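Side-chain contacts in glutathione S-transferase (Sulfitobacter, PDB 4GF0), which binds glutathione and, as a homologue of the glutathione transferases, probably catalyses its conjugation to electrophilic substrates: residues S97-L102 and D163-V168; H110-K113 and R118-K121. All coordinates share one frame; numbering follows the deposited sequence.

Contact 1. Residues S97-L102 and D163-V168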
loop_
_atom_site.group_PDB
_atom_site.type_symbol
_atom_site.label_atom_id
_atom_site.label_comp_id
_atom_site.label_asym_id
_atom_site.label_seq_id
_atom_site.Cartn_x
_atom_site.Cartn_y
_atom_site.Cartn_z
ATOM N N SER A 97 -1.103 8.265 -5.058
ATOM C CA SER A 97 -2.509 7.919 -4.913
ATOM C C SER A 97 -2.788 6.696 -5.757
ATOM O O SER A 97 -3.484 5.781 -5.324
ATOM C CB SER A 97 -3.404 9.066 -5.376
ATOM O OG SER A 97 -4.765 8.664 -5.350
ATOM N N ALA A 98 -2.239 6.679 -6.968
ATOM C CA ALA A 98 -2.426 5.532 -7.849
ATOM C C ALA A 98 -1.818 4.294 -7.207
ATOM O O ALA A 98 -2.416 3.219 -7.224
ATOM C CB ALA A 98 -1.786 5.792 -9.208
ATOM N N MET A 99 -0.632 4.451 -6.629
ATOM C CA MET A 99 0.065 3.319 -6.013
ATOM C C MET A 99 -0.692 2.759 -4.809
ATOM O O MET A 99 -0.855 1.551 -4.684
ATOM C CB MET A 99 1.505 3.694 -5.647
ATOM C CG MET A 99 2.339 4.082 -6.866
ATOM S SD MET A 99 3.816 5.038 -6.432
ATOM C CE MET A 99 4.758 3.812 -5.543
ATOM N N TYR A 100 -1.167 3.628 -3.930
ATOM C CA TYR A 100 -1.922 3.146 -2.779
ATOM C C TYR A 100 -3.259 2.553 -3.184
ATOM O O TYR A 100 -3.724 1.613 -2.544
ATOM C CB TYR A 100 -2.111 4.237 -1.725
ATOM C CG TYR A 100 -0.919 4.369 -0.799
ATOM C CD1 TYR A 100 -0.820 3.597 0.348
ATOM C CD2 TYR A 100 0.102 5.268 -1.074
ATOM C CE1 TYR A 100 0.266 3.711 1.204
ATOM C CE2 TYR A 100 1.201 5.387 -0.229
ATOM C CZ TYR A 100 1.267 4.610 0.909
ATOM O OH TYR A 100 2.335 4.736 1.755
ATOM N N TYR A 101 -3.880 3.096 -4.231
ATOM C CA TYR A 101 -5.118 2.505 -4.749
ATOM C C TYR A 101 -4.865 1.067 -5.201
ATOM O O TYR A 101 -5.650 0.157 -4.926
ATOM C CB TYR A 101 -5.690 3.315 -5.919
ATOM C CG TYR A 101 -6.922 2.671 -6.506
ATOM C CD1 TYR A 101 -8.155 2.816 -5.895
ATOM C CD2 TYR A 101 -6.844 1.898 -7.655
ATOM C CE1 TYR A 101 -9.282 2.224 -6.412
ATOM C CE2 TYR A 101 -7.982 1.299 -8.189
ATOM C CZ TYR A 101 -9.192 1.472 -7.560
ATOM O OH TYR A 101 -10.324 0.881 -8.068
ATOM N N LEU A 102 -3.771 0.869 -5.923
ATOM C CA LEU A 102 -3.419 -0.469 -6.375
ATOM C C LEU A 102 -3.148 -1.385 -5.177
ATOM O O LEU A 102 -3.635 -2.516 -5.137
ATOM C CB LEU A 102 -2.207 -0.418 -7.326
ATOM C CG LEU A 102 -2.515 0.316 -8.644
ATOM C CD1 LEU A 102 -1.231 0.445 -9.474
ATOM C CD2 LEU A 102 -3.603 -0.378 -9.464
ATOM N N ASP A 163 3.529 3.687 -12.931
ATOM C CA ASP A 163 3.377 2.945 -14.178
ATOM C C ASP A 163 3.781 1.462 -14.120
ATOM O O ASP A 163 3.006 0.614 -14.560
ATOM C CB ASP A 163 4.038 3.702 -15.333
ATOM C CG ASP A 163 3.400 5.058 -15.553
ATOM O OD1 ASP A 163 2.167 5.086 -15.776
ATOM O OD2 ASP A 163 4.116 6.087 -15.464
ATOM N N PRO A 164 4.966 1.136 -13.571
ATOM C CA PRO A 164 5.253 -0.300 -13.448
ATOM C C PRO A 164 4.237 -1.008 -12.566
ATOM O O PRO A 164 3.849 -2.137 -12.845
ATOM C CB PRO A 164 6.607 -0.321 -12.733
ATOM C CG PRO A 164 7.246 0.957 -13.134
ATOM C CD PRO A 164 6.135 1.956 -13.194
ATOM N N TYR A 165 3.834 -0.337 -11.494
ATOM C CA TYR A 165 2.833 -0.862 -10.581
ATOM C C TYR A 165 1.528 -1.126 -11.332
ATOM O O TYR A 165 0.975 -2.231 -11.256
ATOM C CB TYR A 165 2.614 0.133 -9.427
ATOM C CG TYR A 165 2.188 -0.473 -8.114
ATOM C CD1 TYR A 165 1.493 -1.680 -8.062
ATOM C CD2 TYR A 165 2.458 0.178 -6.921
ATOM C CE1 TYR A 165 1.092 -2.233 -6.836
ATOM C CE2 TYR A 165 2.077 -0.361 -5.705
ATOM C CZ TYR A 165 1.391 -1.555 -5.664
ATOM O OH TYR A 165 1.016 -2.055 -4.437
ATOM N N LEU A 166 1.048 -0.137 -12.085
ATOM C CA LEU A 166 -0.225 -0.283 -12.799
ATOM C C LEU A 166 -0.122 -1.334 -13.889
ATOM O O LEU A 166 -1.049 -2.105 -14.106
ATOM C CB LEU A 166 -0.663 1.054 -13.404
ATOM C CG LEU A 166 -1.993 1.022 -14.157
ATOM C CD1 LEU A 166 -3.135 0.685 -13.199
ATOM C CD2 LEU A 166 -2.217 2.370 -14.834
ATOM N N PHE A 167 1.016 -1.370 -14.566
ATOM C CA PHE A 167 1.206 -2.335 -15.643
ATOM C C PHE A 167 1.060 -3.779 -15.161
ATOM O O PHE A 167 0.348 -4.584 -15.767
ATOM C CB PHE A 167 2.581 -2.140 -16.271
ATOM C CG PHE A 167 2.902 -3.146 -17.332
ATOM C CD1 PHE A 167 2.224 -3.135 -18.539
ATOM C CD2 PHE A 167 3.882 -4.100 -17.120
ATOM C CE1 PHE A 167 2.526 -4.068 -19.538
ATOM C CE2 PHE A 167 4.186 -5.036 -18.108
ATOM C CZ PHE A 167 3.504 -5.018 -19.314
ATOM N N VAL A 168 1.747 -4.118 -14.078
ATOM C CA VAL A 168 1.690 -5.489 -13.593
ATOM C C VAL A 168 0.282 -5.855 -13.120
ATOM O O VAL A 168 -0.189 -6.967 -13.355
ATOM C CB VAL A 168 2.756 -5.758 -12.503
ATOM C CG1 VAL A 168 2.556 -7.145 -11.911
ATOM C CG2 VAL A 168 4.150 -5.633 -13.107
#
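Met99 and Leu102 of helix 97-102 meet Tyr165 and Leu166 of helix 163-168, the two short axes coming within 9.6 Å at 32° and pointing roughly the same way. No hydrogen bond joins them, and all four side chains are buried. Tyr165 touches both residues of the first helix: Leu102 over one face, Met99 on that same side but beyond the CD2 and CE2 atoms. Tyr165 CG lies anti to the backbone N (chi1 -151°), carrying the ring to the neighbouring helix. Leu102 CB covers the face in a CH-pi contact, 4.1 Å from the centroid of the Tyr165 ring and nearer the rim than the centre. Leu102 CD1 touches Tyr165 CD1 at 3.7 Å. Leu102 CD1 also lies 3.5 Å from Leu166 N, against the backbone of the second helix. The other branch, Leu102 CD2, meets Leu166 CD1 at 3.9 Å, the two leucines crossing at about a right angle. Met99 CB lies 3.9 Å from Tyr165 CD2, and Met99 CG is equally close. Met99 O comes obliquely to the ring, 3.6 Å from Tyr165 CE2. With an alanine at Tyr165, Leu102 CB would probably lose its aromatic face and a gap would open beside Met99. Tyr165 also touches Ile13. This is the packing of near-parallel helices in the all-helical C-terminal domain of the glutathione transferase fold, with Tyr165 at the glutathione pocket.

Contact 2. Residues H110-K113 and R118-K121. With GSH (glutathione), chain D.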
loop_
_atom_site.group_PDB
_atom_site.type_symbol
_atom_site.label_atom_id
_atom_site.label_comp_id
_atom_site.label_asym_id
_atom_site.label_seq_id
_atom_site.Cartn_x
_atom_site.Cartn_y
_atom_site.Cartn_z
ATOM N N HIS A 110 -8.000 -8.594 -6.686
ATOM C CA HIS A 110 -7.405 -9.727 -7.396
ATOM C C HIS A 110 -7.075 -10.869 -6.432
ATOM O O HIS A 110 -7.236 -12.038 -6.769
ATOM C CB HIS A 110 -6.139 -9.279 -8.128
ATOM C CG HIS A 110 -5.331 -10.402 -8.687
ATOM N ND1 HIS A 110 -5.669 -11.072 -9.842
ATOM C CD2 HIS A 110 -4.168 -10.970 -8.256
ATOM C CE1 HIS A 110 -4.766 -12.006 -10.098
ATOM N NE2 HIS A 110 -3.846 -11.956 -9.143
ATOM N N ALA A 111 -6.627 -10.512 -5.230
ATOM C CA ALA A 111 -6.161 -11.485 -4.243
ATOM C C ALA A 111 -7.285 -12.385 -3.761
ATOM O O ALA A 111 -7.035 -13.489 -3.272
ATOM C CB ALA A 111 -5.515 -10.776 -3.059
ATOM N N HIS A 112 -8.520 -11.922 -3.906
ATOM C CA HIS A 112 -9.667 -12.725 -3.488
ATOM C C HIS A 112 -9.942 -13.902 -4.421
ATOM O O HIS A 112 -10.774 -14.765 -4.115
ATOM C CB HIS A 112 -10.916 -11.853 -3.319
ATOM C CG HIS A 112 -10.919 -11.054 -2.061
ATOM N ND1 HIS A 112 -10.111 -9.943 -1.868
ATOM C CD2 HIS A 112 -11.600 -11.218 -0.904
ATOM C CE1 HIS A 112 -10.320 -9.455 -0.663
ATOM N NE2 HIS A 112 -11.223 -10.211 -0.055
ATOM N N LYS A 113 -9.251 -13.948 -5.555
ATOM C CA LYS A 113 -9.431 -15.062 -6.481
ATOM C C LYS A 113 -8.819 -16.351 -5.946
ATOM O O LYS A 113 -9.473 -17.400 -5.947
ATOM C CB LYS A 113 -8.845 -14.740 -7.862
ATOM C CG LYS A 113 -9.140 -15.821 -8.901
ATOM C CD LYS A 113 -8.846 -15.353 -10.321
ATOM C CE LYS A 113 -7.370 -15.389 -10.645
ATOM N NZ LYS A 113 -7.126 -15.068 -12.086
ATOM N N ARG A 118 -7.149 -16.045 3.277
ATOM C CA ARG A 118 -6.671 -14.957 4.127
ATOM C C ARG A 118 -7.771 -14.392 5.026
ATOM O O ARG A 118 -7.485 -13.877 6.107
ATOM C CB ARG A 118 -6.096 -13.824 3.279
ATOM C CG ARG A 118 -4.801 -14.177 2.594
ATOM C CD ARG A 118 -4.281 -12.987 1.822
ATOM N NE ARG A 118 -3.139 -13.333 0.984
ATOM C CZ ARG A 118 -2.663 -12.553 0.023
ATOM N NH1 ARG A 118 -3.236 -11.377 -0.218
ATOM N NH2 ARG A 118 -1.620 -12.947 -0.698
ATOM N N TRP A 119 -9.023 -14.474 4.581
ATOM C CA TRP A 119 -10.096 -13.755 5.260
ATOM C C TRP A 119 -11.300 -14.630 5.607
ATOM O O TRP A 119 -12.216 -14.174 6.281
ATOM C CB TRP A 119 -10.571 -12.570 4.404
ATOM C CG TRP A 119 -9.467 -11.653 4.007
ATOM C CD1 TRP A 119 -8.848 -10.734 4.797
ATOM C CD2 TRP A 119 -8.852 -11.561 2.713
ATOM N NE1 TRP A 119 -7.865 -10.079 4.075
ATOM C CE2 TRP A 119 -7.857 -10.563 2.798
ATOM C CE3 TRP A 119 -9.040 -12.228 1.500
ATOM C CZ2 TRP A 119 -7.047 -10.218 1.703
ATOM C CZ3 TRP A 119 -8.248 -11.878 0.420
ATOM C CH2 TRP A 119 -7.257 -10.883 0.529
ATOM N N ALA A 120 -11.294 -15.872 5.133
ATOM C CA ALA A 120 -12.412 -16.797 5.334
ATOM C C ALA A 120 -11.901 -18.223 5.456
ATOM O O ALA A 120 -10.756 -18.504 5.107
ATOM C CB ALA A 120 -13.417 -16.694 4.185
ATOM N N LYS A 121 -12.759 -19.123 5.933
ATOM C CA LYS A 121 -12.367 -20.509 6.146
ATOM C C LYS A 121 -13.157 -21.508 5.304
ATOM O O LYS A 121 -12.665 -22.594 5.005
ATOM C CB LYS A 121 -12.489 -20.874 7.628
ATOM C CG LYS A 121 -11.218 -20.608 8.419
ATOM C CD LYS A 121 -11.484 -20.617 9.918
ATOM C CE LYS A 121 -10.232 -20.237 10.707
ATOM N NZ LYS A 121 -9.229 -21.335 10.778
HETATM N N1 GSH D . 0.976 -5.763 -0.038
HETATM C CA1 GSH D . 1.975 -6.610 -0.648
HETATM C C1 GSH D . 2.803 -5.813 -1.605
HETATM O O11 GSH D . 4.031 -6.065 -1.746
HETATM O O12 GSH D . 2.270 -4.902 -2.295
HETATM C CB1 GSH D . 1.310 -7.724 -1.422
HETATM C CG1 GSH D . 2.355 -8.824 -1.626
HETATM C CD1 GSH D . 1.665 -10.082 -2.165
HETATM O OE1 GSH D . 0.595 -10.468 -1.693
HETATM N N2 GSH D . 2.301 -10.817 -3.254
HETATM C CA2 GSH D . 1.671 -12.010 -3.766
HETATM C C2 GSH D . 2.200 -13.176 -2.974
HETATM O O2 GSH D . 3.329 -13.152 -2.501
HETATM C CB2 GSH D . 1.991 -12.207 -5.213
HETATM S SG2 GSH D . 1.227 -10.917 -6.182
HETATM N N3 GSH D . 1.378 -14.355 -2.736
HETATM C CA3 GSH D . 1.946 -15.459 -1.971
HETATM C C3 GSH D . 0.925 -16.069 -1.043
HETATM O O31 GSH D . -0.126 -15.433 -0.744
HETATM O O32 GSH D . 1.131 -17.220 -0.541
#
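His112 and Trp119 lie face to face in an offset stack. The imidazole and the six-membered ring of the indole are 4.0 Å apart between centroids, with planes 9° from parallel. Trp119 CZ3 lies over the centre of the histidine ring, whereas His112 NE2 sits toward the rim of the indole, 3.4 Å from Trp119 CE3. For His112, chi1 of -77° puts CG anti to the carbonyl carbon and brings the ring over the tryptophan. His112 ND1 is hydrogen-bonded to Val108 O, which helps fix the ring. The opposite face of the indole is covered by Arg118 CB. Ala111 CB meets its edge, in the ring plane, 4.0 Å from Trp119 CH2. The pair belongs to the dimer interface of this glutathione transferase: His112 NE2 is hydrogen-bonded to His112 NE2 of the second subunit, and His112 stacks on Trp119 of that subunit, as Trp119 does on its His112. Arg118 reaches into the glutathione pocket. Its chain is extended from CG to NE, and Ala111 CB lies 3.7 Å from Arg118 NH1. Arg118 NH2 donates to GSH O31, a carboxylate oxygen, at 2.9 Å and 161°. A second bond, from Arg118 NH2 to GSH OE1, is weak at 3.5 Å.

How the contacts relate
Both contacts use helix 89-111, and their centres are 20 Å apart. Contact 1 is near the middle of the chain, its centre about 7 Å from the chain's centre. Contact 2 lies further out, about 18 Å away, where the helix gives way to the loop before helix 123-148. Both are largely buried. Both touch the second subunit, and in contact 2 the stacked rings themselves meet it. Their chemistry differs accordingly. Contact 1 is apolar packing between two helices. Contact 2 joins aromatic stacking to a charged group that grips the ligand. Each supplies one residue to the pocket of the same glutathione: Tyr165 by touch, Arg118 by hydrogen bonds, one of them weak.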